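PDB 5XFM: alpha-glucosidase from Bacteroides thetaiotaomicron, which hydrolyses beta-L-arabinopyranosides and alpha-galactosides as a bifunctional glycoside hydrolase of family 97. Local coordinates for residues A[204-209]-A[561-566]. The protein carries 1 engineered substitution. Residues are numbered along the deposited sequence; the frame is centred on the assembly and turned at random.
Sequences DGWVLV and DGYPGK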
loop_
_atom_site.group_PDB
_atom_site.type_symbol
_atom_site.label_atom_id
_atom_site.label_comp_id
_atom_site.label_asym_id
_atom_site.label_seq_id
_atom_site.Cartn_x
_atom_site.Cartn_y
_atom_site.Cartn_z
ATOM N N ASP A 204 -6.847 1.380 24.804
ATOM C CA ASP A 204 -8.146 1.680 24.207
ATOM C C ASP A 204 -8.206 1.449 22.695
ATOM O O ASP A 204 -9.098 1.969 22.031
ATOM C CB ASP A 204 -8.540 3.124 24.509
ATOM C CG ASP A 204 -8.436 3.456 25.981
ATOM O OD1 ASP A 204 -8.782 2.584 26.801
ATOM O OD2 ASP A 204 -8.029 4.590 26.316
ATOM N N GLY A 205 -7.282 0.656 22.156
ATOM C CA GLY A 205 -7.333 0.298 20.748
ATOM C C GLY A 205 -6.331 0.939 19.796
ATOM O O GLY A 205 -5.193 1.206 20.161
ATOM N N TRP A 206 -6.755 1.143 18.550
ATOM C CA TRP A 206 -5.840 1.499 17.476
ATOM C C TRP A 206 -6.388 2.558 16.519
ATOM O O TRP A 206 -7.595 2.622 16.248
ATOM C CB TRP A 206 -5.466 0.245 16.672
ATOM C CG TRP A 206 -4.918 -0.885 17.502
ATOM C CD1 TRP A 206 -5.633 -1.817 18.200
ATOM C CD2 TRP A 206 -3.535 -1.189 17.729
ATOM N NE1 TRP A 206 -4.782 -2.687 18.836
ATOM C CE2 TRP A 206 -3.488 -2.323 18.562
ATOM C CE3 TRP A 206 -2.331 -0.616 17.299
ATOM C CZ2 TRP A 206 -2.281 -2.895 18.980
ATOM C CZ3 TRP A 206 -1.136 -1.184 17.711
ATOM C CH2 TRP A 206 -1.122 -2.311 18.546
ATOM N N VAL A 207 -5.473 3.358 15.983
ATOM C CA VAL A 207 -5.787 4.357 14.967
ATOM C C VAL A 207 -4.788 4.313 13.795
ATOM O O VAL A 207 -3.589 4.333 14.004
ATOM C CB VAL A 207 -5.787 5.770 15.562
ATOM C CG1 VAL A 207 -5.925 6.812 14.455
ATOM C CG2 VAL A 207 -6.903 5.919 16.605
ATOM N N LEU A 208 -5.286 4.237 12.567
ATOM C CA LEU A 208 -4.448 4.335 11.374
ATOM C C LEU A 208 -4.781 5.586 10.564
ATOM O O LEU A 208 -5.905 5.743 10.082
ATOM C CB LEU A 208 -4.624 3.103 10.496
ATOM C CG LEU A 208 -3.748 3.040 9.242
ATOM C CD1 LEU A 208 -2.286 2.701 9.568
ATOM C CD2 LEU A 208 -4.336 2.068 8.228
ATOM N N VAL A 209 -3.803 6.471 10.420
ATOM C CA VAL A 209 -3.972 7.719 9.676
ATOM C C VAL A 209 -3.415 7.591 8.259
ATOM O O VAL A 209 -2.274 7.172 8.074
ATOM C CB VAL A 209 -3.273 8.890 10.400
ATOM C CG1 VAL A 209 -3.262 10.139 9.547
ATOM C CG2 VAL A 209 -3.941 9.149 11.751
ATOM N N ASP A 561 -5.811 -13.195 14.192
ATOM C CA ASP A 561 -5.077 -12.817 15.398
ATOM C C ASP A 561 -3.778 -12.125 15.029
ATOM O O ASP A 561 -3.383 -12.136 13.871
ATOM C CB ASP A 561 -4.790 -14.044 16.271
ATOM C CG ASP A 561 -4.367 -13.669 17.681
ATOM O OD1 ASP A 561 -4.777 -12.587 18.156
ATOM O OD2 ASP A 561 -3.623 -14.452 18.311
ATOM N N GLY A 562 -3.119 -11.510 16.007
ATOM C CA GLY A 562 -1.828 -10.902 15.755
ATOM C C GLY A 562 -1.502 -9.649 16.544
ATOM O O GLY A 562 -2.337 -9.090 17.257
ATOM N N TYR A 563 -0.253 -9.220 16.408
ATOM C CA TYR A 563 0.229 -7.965 16.962
ATOM C C TYR A 563 1.366 -7.497 16.063
ATOM O O TYR A 563 2.270 -8.286 15.733
ATOM C CB TYR A 563 0.696 -8.141 18.411
ATOM C CG TYR A 563 0.927 -6.846 19.156
ATOM C CD1 TYR A 563 -0.073 -6.293 19.942
ATOM C CD2 TYR A 563 2.140 -6.178 19.078
ATOM C CE1 TYR A 563 0.126 -5.110 20.625
ATOM C CE2 TYR A 563 2.349 -4.996 19.758
ATOM C CZ TYR A 563 1.334 -4.468 20.530
ATOM O OH TYR A 563 1.528 -3.292 21.214
ATOM N N PRO A 564 1.322 -6.217 15.660
ATOM C CA PRO A 564 2.233 -5.624 14.676
ATOM C C PRO A 564 3.696 -5.759 15.067
ATOM O O PRO A 564 4.101 -5.264 16.124
ATOM C CB PRO A 564 1.817 -4.149 14.652
ATOM C CG PRO A 564 0.415 -4.147 15.118
ATOM C CD PRO A 564 0.344 -5.236 16.151
ATOM N N GLY A 565 4.471 -6.416 14.207
ATOM C CA GLY A 565 5.894 -6.607 14.417
ATOM C C GLY A 565 6.238 -7.854 15.212
ATOM O O GLY A 565 7.400 -8.259 15.271
ATOM N N LYS A 566 5.224 -8.497 15.781
ATOM C CA LYS A 566 5.447 -9.656 16.639
ATOM C C LYS A 566 4.926 -10.924 15.977
ATOM O O LYS A 566 5.666 -11.898 15.811
ATOM C CB LYS A 566 4.789 -9.437 17.998
ATOM C CG LYS A 566 5.584 -8.486 18.889
ATOM C CD LYS A 566 4.827 -8.129 20.155
ATOM C CE LYS A 566 5.715 -7.376 21.135
ATOM N NZ LYS A 566 5.453 -5.910 21.124
#
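Trp-206 presents the far edge of its six-membered ring to the phenol of Tyr-563, and lies against both Tyr-563 and Pro-564 in a small, buried contact between the N-terminal and C-terminal domains. The rings form an offset edge-to-face pair, their centroids 5.5 Å apart and their planes inclined at 71°. Contact is concentrated on the CE1 flank of the phenol, in keeping with the offset: Trp-206 CZ2 and Tyr-563 CE1 approach to 3.7 Å, while Trp-206 CH2 lies 3.8 Å from Tyr-563 CZ. With CG anti to the carbonyl carbon (chi1 -54°), the indole reaches off its strand and spans a backbone gap whose nearest CA atoms, those of Trp-206 and Pro-564, are still 11.1 Å apart. Pro-564 adds a second apolar surface, its CD 4.1 Å from Trp-206 CH2, and the same CD sits above one face of the Tyr-563 ring, displaced toward its rim. Pro-564 and Gly-565 form the corner of a type II beta-turn, closed by Lys-566 N to Tyr-563 O (3.0 Å). No hydrogen bond links the two segments, but the Tyr-563 hydroxyl bonds to Asp-180 OD2, a polar tie alongside the apolar one. The pair thus illustrates domain docking by aromatic side chains: strand 206-212, between strands 256-266 and 197-200 in an N-terminal antiparallel sheet, meets the turn between strands 556-563 and 567-574 of the C-terminal sheet, with Leu-198, Arg-200 and Leu-269 packed around it.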